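Local coordinates for protein alpha-L-rhamnosidase (Klebsiella oxytoca, PDB 4XHC) that hydrolyses terminal non-reducing alpha-L-rhamnose units from rhamnosides, as a two-domain glycoside hydrolase of family 78, at residues A63-D66 with G72-A75; S285-V290 with I295-F300; W435-E440 with Q445-I450. All blocks are in the same frame, centred on the assembly; numbering follows the deposited sequence.

Following the chain from its N terminus, contact 1 comes first: 63-66 and 72-75 close a five-residue loop and pair two strands at one border of the six-stranded sheet in the N-terminal beta domain. Contact 2 closes a short loop, with four residues between 285-290 and 295-300, a hairpin in the catalytic domain beside the rhamnose site and at the border with the second subunit. Contact 3 joins helices 430-438 and 444-456 across a short link. The three loops lie in series, without nesting or crossing. Contacts 1 and 2 have centres about 39 Å apart, on opposite sides of the chain's centre; contacts 2 and 3 share the helical domain, their nearest atoms about 14 Å apart.

Contact 1: A63-D66 with G72-A75; sequences AHAD and GWRA
Arg74 lies against both His64 and Asp66 on one face of the paired strands. Its CG is anti to the backbone N (chi1 -170°), and a bend at chi3 turns the guanidinium back over the partner strand. There His64 CB sits over a guanidinium face, 3.8 Å from Arg74 NH2; the imidazole and guanidinium planes are only 8° apart, although the ring itself is met obliquely. The carboxylate of Asp66 comes to the edge of the same group. Arg74 NH1 and Asp66 OD2 form a salt bridge of 2.9 Å, whose oxygen lies in the guanidinium plane but receives the N-H from above the carboxylate plane. Arg74 NE is taken by Glu76, so two acids share this arginine.

The other face belongs to Trp73. Its six-membered ring receives the methyl of Ala65 in a CH-pi contact, CB standing 4.2 Å from the ring centroid, while Ala63 CB approaches obliquely, 3.9 Å from Trp73 CE3. Loop residues Ser133 and Cys136 also pack on the indole.

Backbone evidence fixes the register: His64 and Arg74 are a hydrogen-bonded pair, with His64 N to Arg74 O at 3.0 Å. Asp66 N reaches Gly72 O at 2.9 Å just beyond the last bridge. These pairings define an antiparallel beta hairpin at the border of the six-stranded sheet in the N-terminal domain.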
loop_
_atom_site.group_PDB
_atom_site.type_symbol
_atom_site.label_atom_id
_atom_site.label_comp_id
_atom_site.label_asym_id
_atom_site.label_seq_id
_atom_site.Cartn_x
_atom_site.Cartn_y
_atom_site.Cartn_z
ATOM N N ALA A 63 -13.645 -5.859 -19.772
ATOM C CA ALA A 63 -12.708 -6.689 -20.513
ATOM C C ALA A 63 -13.381 -7.976 -20.933
ATOM O O ALA A 63 -14.119 -8.564 -20.161
ATOM C CB ALA A 63 -11.502 -6.993 -19.646
ATOM N N HIS A 64 -13.131 -8.411 -22.164
ATOM C CA HIS A 64 -13.613 -9.712 -22.634
ATOM C C HIS A 64 -12.441 -10.455 -23.260
ATOM O O HIS A 64 -11.734 -9.897 -24.099
ATOM C CB HIS A 64 -14.757 -9.543 -23.639
ATOM C CG HIS A 64 -16.020 -9.007 -23.032
ATOM N ND1 HIS A 64 -16.940 -9.813 -22.389
ATOM C CD2 HIS A 64 -16.516 -7.749 -22.966
ATOM C CE1 HIS A 64 -17.944 -9.074 -21.950
ATOM N NE2 HIS A 64 -17.711 -7.817 -22.288
ATOM N N ALA A 65 -12.209 -11.690 -22.820
ATOM C CA ALA A 65 -11.143 -12.519 -23.384
ATOM C C ALA A 65 -11.454 -12.785 -24.856
ATOM O O ALA A 65 -12.527 -13.284 -25.185
ATOM C CB ALA A 65 -11.008 -13.827 -22.612
ATOM N N ASP A 66 -10.518 -12.430 -25.730
ATOM C CA ASP A 66 -10.721 -12.491 -27.178
ATOM C C ASP A 66 -9.413 -12.900 -27.851
ATOM O O ASP A 66 -8.456 -12.123 -27.868
ATOM C CB ASP A 66 -11.187 -11.117 -27.698
ATOM C CG ASP A 66 -11.601 -11.136 -29.174
ATOM O OD1 ASP A 66 -11.298 -12.115 -29.880
ATOM O OD2 ASP A 66 -12.231 -10.155 -29.631
ATOM N N GLY A 72 -4.966 -10.686 -26.512
ATOM C CA GLY A 72 -6.048 -11.513 -25.976
ATOM C C GLY A 72 -7.180 -10.847 -25.207
ATOM O O GLY A 72 -7.994 -11.549 -24.607
ATOM N N TRP A 73 -7.259 -9.516 -25.218
ATOM C CA TRP A 73 -8.286 -8.806 -24.450
ATOM C C TRP A 73 -8.886 -7.627 -25.213
ATOM O O TRP A 73 -8.159 -6.827 -25.790
ATOM C CB TRP A 73 -7.705 -8.338 -23.111
ATOM C CG TRP A 73 -7.325 -9.476 -22.204
ATOM C CD1 TRP A 73 -6.098 -10.052 -22.095
ATOM C CD2 TRP A 73 -8.184 -10.190 -21.297
ATOM N NE1 TRP A 73 -6.131 -11.076 -21.179
ATOM C CE2 TRP A 73 -7.401 -11.186 -20.679
ATOM C CE3 TRP A 73 -9.540 -10.086 -20.949
ATOM C CZ2 TRP A 73 -7.927 -12.072 -19.722
ATOM C CZ3 TRP A 73 -10.065 -10.975 -19.995
ATOM C CH2 TRP A 73 -9.255 -11.949 -19.392
ATOM N N ARG A 74 -10.216 -7.528 -25.191
ATOM C CA ARG A 74 -10.961 -6.475 -25.888
ATOM C C ARG A 74 -11.774 -5.639 -24.903
ATOM O O ARG A 74 -12.402 -6.181 -23.996
ATOM C CB ARG A 74 -11.914 -7.106 -26.912
ATOM C CG ARG A 74 -12.582 -6.121 -27.873
ATOM C CD ARG A 74 -13.643 -6.793 -28.745
ATOM N NE ARG A 74 -14.834 -7.158 -27.962
ATOM C CZ ARG A 74 -15.233 -8.398 -27.657
ATOM N NH1 ARG A 74 -14.560 -9.468 -28.069
ATOM N NH2 ARG A 74 -16.333 -8.568 -26.932
ATOM N N ALA A 75 -11.776 -4.322 -25.105
ATOM C CA ALA A 75 -12.560 -3.394 -24.287
ATOM C C ALA A 75 -13.929 -3.116 -24.919
ATOM O O ALA A 75 -14.036 -2.979 -26.140
ATOM C CB ALA A 75 -11.803 -2.088 -24.097
#

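Contact 2: S285-V290 with I295-F300; sequences SANVFV and IADDTF
Asn287 and Asp297 meet side chain to side chain, and their torsions account for it. The amide of Asn287 stands between its backbone N and carbonyl carbon (chi1 62°), which brings it across to Asp297, whose CG is anti to the backbone N. Asn287 ND2 donates to Asp297 OD2 at 3.2 Å, on the anti side of the carboxylate, with the two planes 50° apart. From the opposite face of that carboxylate Thr299 OG1 donates to the same OD2 at 2.8 Å, so one oxygen is gripped by two donors. The other end of the amide, OD1, accepts from Arg244 NE.

Phe289 turns its ring edge to this group: CE2 lies 3.5 Å from Asp297 OD1, near the ring plane, and the ring stands at 84° to the carboxylate. Ile295 O meets the same ring edge. Farther along, Ser285 OG donates to Asp297 O at 2.8 Å, in the carbonyl plane, and touches the ring of Phe300 obliquely.

The backbone ladder confirms an antiparallel hairpin: Phe289 N bonds to Ile295 O at 2.7 Å, and Asp297 N to Asn287 O at 3.0 Å. Asp298 points away from 285-290 and is bound by Lys186 (salt bridge) and Ser116 (hydrogen bond) of the second subunit.

Asn287 and Ala286 pack on Trp246 of the rhamnose pocket, and the Asn287 side chain is about 7 Å from the sugar. Arg244 at OD1 and Asp297 at ND2 together would fix which way round the amide lies, consistent with a second-shell part beside the pocket.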
loop_
_atom_site.group_PDB
_atom_site.type_symbol
_atom_site.label_atom_id
_atom_site.label_comp_id
_atom_site.label_asym_id
_atom_site.label_seq_id
_atom_site.Cartn_x
_atom_site.Cartn_y
_atom_site.Cartn_z
ATOM N N SER A 285 29.529 4.301 -18.530
ATOM C CA SER A 285 28.568 3.253 -18.238
ATOM C C SER A 285 27.495 3.170 -19.306
ATOM O O SER A 285 27.330 4.082 -20.117
ATOM C CB SER A 285 27.938 3.493 -16.867
ATOM O OG SER A 285 28.957 3.546 -15.885
ATOM N N ALA A 286 26.768 2.063 -19.301
ATOM C CA ALA A 286 25.684 1.864 -20.243
ATOM C C ALA A 286 24.491 2.743 -19.877
ATOM O O ALA A 286 23.753 3.188 -20.763
ATOM C CB ALA A 286 25.274 0.405 -20.276
ATOM N N ASN A 287 24.312 2.984 -18.575
ATOM C CA ASN A 287 23.209 3.808 -18.067
ATOM C C ASN A 287 23.554 4.543 -16.769
ATOM O O ASN A 287 24.479 4.150 -16.044
ATOM C CB ASN A 287 21.977 2.939 -17.843
ATOM C CG ASN A 287 22.213 1.860 -16.813
ATOM O OD1 ASN A 287 21.947 2.052 -15.645
ATOM N ND2 ASN A 287 22.732 0.727 -17.244
ATOM N N VAL A 288 22.785 5.592 -16.475
ATOM C CA VAL A 288 23.042 6.450 -15.326
ATOM C C VAL A 288 21.781 6.634 -14.475
ATOM O O VAL A 288 20.691 6.864 -15.003
ATOM C CB VAL A 288 23.555 7.822 -15.793
ATOM C CG1 VAL A 288 23.802 8.749 -14.619
ATOM C CG2 VAL A 288 24.839 7.660 -16.571
ATOM N N PHE A 289 21.937 6.526 -13.159
ATOM C CA PHE A 289 20.875 6.867 -12.219
ATOM C C PHE A 289 21.020 8.330 -11.817
ATOM O O PHE A 289 22.126 8.872 -11.833
ATOM C CB PHE A 289 20.959 5.982 -10.969
ATOM C CG PHE A 289 20.829 4.510 -11.253
ATOM C CD1 PHE A 289 19.593 3.894 -11.223
ATOM C CD2 PHE A 289 21.945 3.747 -11.563
ATOM C CE1 PHE A 289 19.471 2.544 -11.498
ATOM C CE2 PHE A 289 21.830 2.399 -11.841
ATOM C CZ PHE A 289 20.591 1.794 -11.808
ATOM N N VAL A 290 19.912 8.973 -11.456
ATOM C CA VAL A 290 19.960 10.365 -10.960
ATOM C C VAL A 290 19.161 10.569 -9.669
ATOM O O VAL A 290 18.829 11.702 -9.312
ATOM C CB VAL A 290 19.477 11.374 -12.025
ATOM C CG1 VAL A 290 20.383 11.340 -13.240
ATOM C CG2 VAL A 290 18.030 11.108 -12.426
ATOM N N ILE A 295 24.494 8.440 -9.881
ATOM C CA ILE A 295 25.313 7.231 -9.809
ATOM C C ILE A 295 25.254 6.533 -11.155
ATOM O O ILE A 295 24.173 6.247 -11.666
ATOM C CB ILE A 295 24.851 6.219 -8.730
ATOM C CG1 ILE A 295 24.625 6.897 -7.371
ATOM C CG2 ILE A 295 25.875 5.100 -8.570
ATOM C CD1 ILE A 295 23.171 6.948 -6.937
ATOM N N ALA A 296 26.419 6.222 -11.706
ATOM C CA ALA A 296 26.520 5.544 -12.979
ATOM C C ALA A 296 26.540 4.055 -12.688
ATOM O O ALA A 296 27.121 3.603 -11.694
ATOM C CB ALA A 296 27.786 5.965 -13.699
ATOM N N ASP A 297 25.895 3.289 -13.550
ATOM C CA ASP A 297 25.704 1.878 -13.280
ATOM C C ASP A 297 27.024 1.144 -13.419
ATOM O O ASP A 297 27.948 1.643 -14.060
ATOM C CB ASP A 297 24.647 1.306 -14.233
ATOM C CG ASP A 297 24.046 -0.012 -13.741
ATOM O OD1 ASP A 297 24.045 -0.288 -12.518
ATOM O OD2 ASP A 297 23.571 -0.779 -14.602
ATOM N N ASP A 298 27.113 -0.035 -12.809
ATOM C CA ASP A 298 28.251 -0.935 -13.017
ATOM C C ASP A 298 28.020 -1.912 -14.194
ATOM O O ASP A 298 28.465 -3.050 -14.154
ATOM C CB ASP A 298 28.586 -1.690 -11.725
ATOM C CG ASP A 298 27.451 -2.580 -11.242
ATOM O OD1 ASP A 298 26.458 -2.787 -11.976
ATOM O OD2 ASP A 298 27.559 -3.088 -10.113
ATOM N N THR A 299 27.338 -1.450 -15.238
ATOM C CA THR A 299 27.065 -2.247 -16.435
ATOM C C THR A 299 27.757 -1.565 -17.592
ATOM O O THR A 299 27.540 -0.378 -17.825
ATOM C CB THR A 299 25.552 -2.302 -16.728
ATOM O OG1 THR A 299 24.889 -2.978 -15.660
ATOM C CG2 THR A 299 25.258 -3.025 -18.036
ATOM N N PHE A 300 28.601 -2.298 -18.309
ATOM C CA PHE A 300 29.420 -1.697 -19.359
ATOM C C PHE A 300 29.251 -2.458 -20.652
ATOM O O PHE A 300 29.453 -3.657 -20.682
ATOM C CB PHE A 300 30.881 -1.652 -18.916
ATOM C CG PHE A 300 31.087 -0.830 -17.680
ATOM C CD1 PHE A 300 31.203 0.556 -17.767
ATOM C CD2 PHE A 300 31.113 -1.430 -16.425
ATOM C CE1 PHE A 300 31.369 1.325 -16.626
ATOM C CE2 PHE A 300 31.284 -0.664 -15.283
ATOM C CZ PHE A 300 31.405 0.714 -15.381
#

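Contact 3: W435-E440 with Q445-I450; sequences WLVLAE and QQRREI. With SO4 (sulfate ion), chain D.
Val437 and Arg447 make the close part of this contact, where the aliphatic stem of the arginine crosses the valine. Arg447 CB lies 4.1 Å from Val437 CG1, and Arg447 CD comes to 3.6 Å from Val437 O. The other valine methyl faces the neighbouring turn of the second helix, with Val437 CG2 and Ile450 CG2 4.0 Å apart as the two side chains slide past each other. Tyr420 also touches Ile450, and the loop residue Cys479 adds to the packing on Val437.

The motif is two consecutive helices, 430-438 and 444-456, joined by a short link in the helical catalytic domain, which family 78 builds as an (alpha/alpha)6 barrel. Glu440, with its positive phi of 66°, closes the first helix in a Schellman motif, and its CA then lies over one face of the Arg447 guanidinium, 3.6 Å from NE. That guanidinium donates from NE to Val441 O, within the link itself.

Toward solvent the contact loosens. Glu440 OE2 remains 4.2 Å from Arg447 NH1, well out of the guanidinium plane, an attraction of charges with no N-H aimed at the oxygen. Arg448, pointing away from 435-440, extends with CG anti to the backbone N (chi1 -164°). Its NE and NH2 both hold O4 of a sulfate ion, probably from the crystallisation liquor, NH2 at 2.9 Å from O4, while NH1 bonds Cys479 O; Arg452 binds the same ion.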
loop_
_atom_site.group_PDB
_atom_site.type_symbol
_atom_site.label_atom_id
_atom_site.label_comp_id
_atom_site.label_asym_id
_atom_site.label_seq_id
_atom_site.Cartn_x
_atom_site.Cartn_y
_atom_site.Cartn_z
ATOM N N TRP A 435 24.820 -3.484 -39.742
ATOM C CA TRP A 435 25.880 -2.690 -39.132
ATOM C C TRP A 435 27.108 -2.567 -40.012
ATOM O O TRP A 435 27.738 -1.514 -40.039
ATOM C CB TRP A 435 26.256 -3.219 -37.743
ATOM C CG TRP A 435 25.434 -2.596 -36.688
ATOM C CD1 TRP A 435 24.442 -3.186 -35.948
ATOM C CD2 TRP A 435 25.480 -1.231 -36.277
ATOM N NE1 TRP A 435 23.886 -2.271 -35.089
ATOM C CE2 TRP A 435 24.503 -1.062 -35.271
ATOM C CE3 TRP A 435 26.246 -0.129 -36.665
ATOM C CZ2 TRP A 435 24.279 0.171 -34.642
ATOM C CZ3 TRP A 435 26.024 1.102 -36.039
ATOM C CH2 TRP A 435 25.050 1.239 -35.041
ATOM N N LEU A 436 27.451 -3.616 -40.743
ATOM C CA LEU A 436 28.602 -3.530 -41.645
ATOM C C LEU A 436 28.296 -2.734 -42.919
ATOM O O LEU A 436 29.213 -2.242 -43.572
ATOM C CB LEU A 436 29.156 -4.919 -41.963
ATOM C CG LEU A 436 29.895 -5.555 -40.778
ATOM C CD1 LEU A 436 30.126 -7.042 -41.004
ATOM C CD2 LEU A 436 31.220 -4.855 -40.491
ATOM N N VAL A 437 27.022 -2.594 -43.265
ATOM C CA VAL A 437 26.628 -1.664 -44.319
ATOM C C VAL A 437 26.680 -0.211 -43.816
ATOM O O VAL A 437 27.091 0.685 -44.544
ATOM C CB VAL A 437 25.236 -2.014 -44.902
ATOM C CG1 VAL A 437 24.686 -0.889 -45.782
ATOM C CG2 VAL A 437 25.325 -3.301 -45.699
ATOM N N LEU A 438 26.260 0.026 -42.579
ATOM C CA LEU A 438 26.327 1.369 -42.021
ATOM C C LEU A 438 27.771 1.813 -41.836
ATOM O O LEU A 438 28.084 2.998 -41.929
ATOM C CB LEU A 438 25.571 1.434 -40.689
ATOM C CG LEU A 438 24.043 1.363 -40.779
ATOM C CD1 LEU A 438 23.451 1.243 -39.389
ATOM C CD2 LEU A 438 23.474 2.584 -41.488
ATOM N N ALA A 439 28.644 0.850 -41.579
ATOM C CA ALA A 439 30.072 1.102 -41.405
ATOM C C ALA A 439 30.784 1.482 -42.705
ATOM O O ALA A 439 31.934 1.932 -42.678
ATOM C CB ALA A 439 30.727 -0.128 -40.802
ATOM N N GLU A 440 30.102 1.268 -43.829
ATOM C CA GLU A 440 30.609 1.585 -45.167
ATOM C C GLU A 440 31.815 0.723 -45.539
ATOM O O GLU A 440 32.765 1.204 -46.141
ATOM C CB GLU A 440 30.912 3.087 -45.316
ATOM C CG GLU A 440 29.751 3.993 -44.934
ATOM C CD GLU A 440 29.807 5.356 -45.600
ATOM O OE1 GLU A 440 30.875 6.012 -45.554
ATOM O OE2 GLU A 440 28.772 5.772 -46.171
ATOM N N GLN A 445 28.027 -0.267 -54.391
ATOM C CA GLN A 445 27.212 -1.237 -55.108
ATOM C C GLN A 445 27.214 -2.621 -54.395
ATOM O O GLN A 445 26.202 -3.319 -54.423
ATOM C CB GLN A 445 27.545 -1.237 -56.616
ATOM C CG GLN A 445 28.854 -1.854 -57.037
ATOM C CD GLN A 445 28.948 -1.991 -58.551
ATOM O OE1 GLN A 445 29.836 -1.411 -59.180
ATOM N NE2 GLN A 445 28.020 -2.742 -59.149
ATOM N N GLN A 446 28.291 -2.984 -53.689
ATOM C CA GLN A 446 28.282 -4.207 -52.878
ATOM C C GLN A 446 27.215 -4.084 -51.780
ATOM O O GLN A 446 26.455 -5.029 -51.500
ATOM C CB GLN A 446 29.664 -4.491 -52.253
ATOM C CG GLN A 446 29.759 -5.817 -51.447
ATOM C CD GLN A 446 30.941 -5.880 -50.464
ATOM O OE1 GLN A 446 31.871 -5.076 -50.547
ATOM N NE2 GLN A 446 30.899 -6.832 -49.531
ATOM N N ARG A 447 27.173 -2.906 -51.162
ATOM C CA ARG A 447 26.261 -2.628 -50.058
ATOM C C ARG A 447 24.802 -2.606 -50.491
ATOM O O ARG A 447 23.931 -3.076 -49.777
ATOM C CB ARG A 447 26.647 -1.303 -49.403
ATOM C CG ARG A 447 27.849 -1.424 -48.477
ATOM C CD ARG A 447 28.233 -0.099 -47.822
ATOM N NE ARG A 447 29.486 0.432 -48.364
ATOM C CZ ARG A 447 29.662 1.660 -48.828
ATOM N NH1 ARG A 447 28.670 2.547 -48.816
ATOM N NH2 ARG A 447 30.844 2.008 -49.305
ATOM N N ARG A 448 24.535 -2.052 -51.663
ATOM C CA ARG A 448 23.191 -2.079 -52.216
ATOM C C ARG A 448 22.774 -3.524 -52.521
ATOM O O ARG A 448 21.653 -3.911 -52.214
ATOM C CB ARG A 448 23.115 -1.201 -53.460
ATOM C CG ARG A 448 21.708 -0.846 -53.899
ATOM C CD ARG A 448 21.772 0.129 -55.046
ATOM N NE ARG A 448 20.505 0.202 -55.778
ATOM C CZ ARG A 448 19.694 1.266 -55.821
ATOM N NH1 ARG A 448 19.973 2.395 -55.160
ATOM N NH2 ARG A 448 18.582 1.205 -56.539
ATOM N N GLU A 449 23.679 -4.311 -53.111
ATOM C CA GLU A 449 23.471 -5.765 -53.326
ATOM C C GLU A 449 23.166 -6.532 -52.031
ATOM O O GLU A 449 22.382 -7.481 -52.053
ATOM C CB GLU A 449 24.713 -6.424 -54.003
ATOM C CG GLU A 449 24.991 -6.046 -55.475
ATOM C CD GLU A 449 26.368 -6.504 -56.001
ATOM O OE1 GLU A 449 26.762 -6.061 -57.112
ATOM O OE2 GLU A 449 27.065 -7.287 -55.310
ATOM N N ILE A 450 23.770 -6.135 -50.913
ATOM C CA ILE A 450 23.466 -6.768 -49.620
ATOM C C ILE A 450 22.027 -6.479 -49.144
ATOM O O ILE A 450 21.350 -7.372 -48.627
ATOM C CB ILE A 450 24.481 -6.356 -48.526
ATOM C CG1 ILE A 450 25.836 -7.007 -48.790
ATOM C CG2 ILE A 450 24.005 -6.758 -47.127
ATOM C CD1 ILE A 450 26.973 -6.353 -48.038
HETATM S S SO4 D . 18.820 -2.370 -58.004
HETATM O O1 SO4 D . 18.181 -1.767 -59.185
HETATM O O2 SO4 D . 18.411 -3.798 -58.003
HETATM O O3 SO4 D . 20.270 -2.128 -58.102
HETATM O O4 SO4 D . 18.477 -1.711 -56.725
#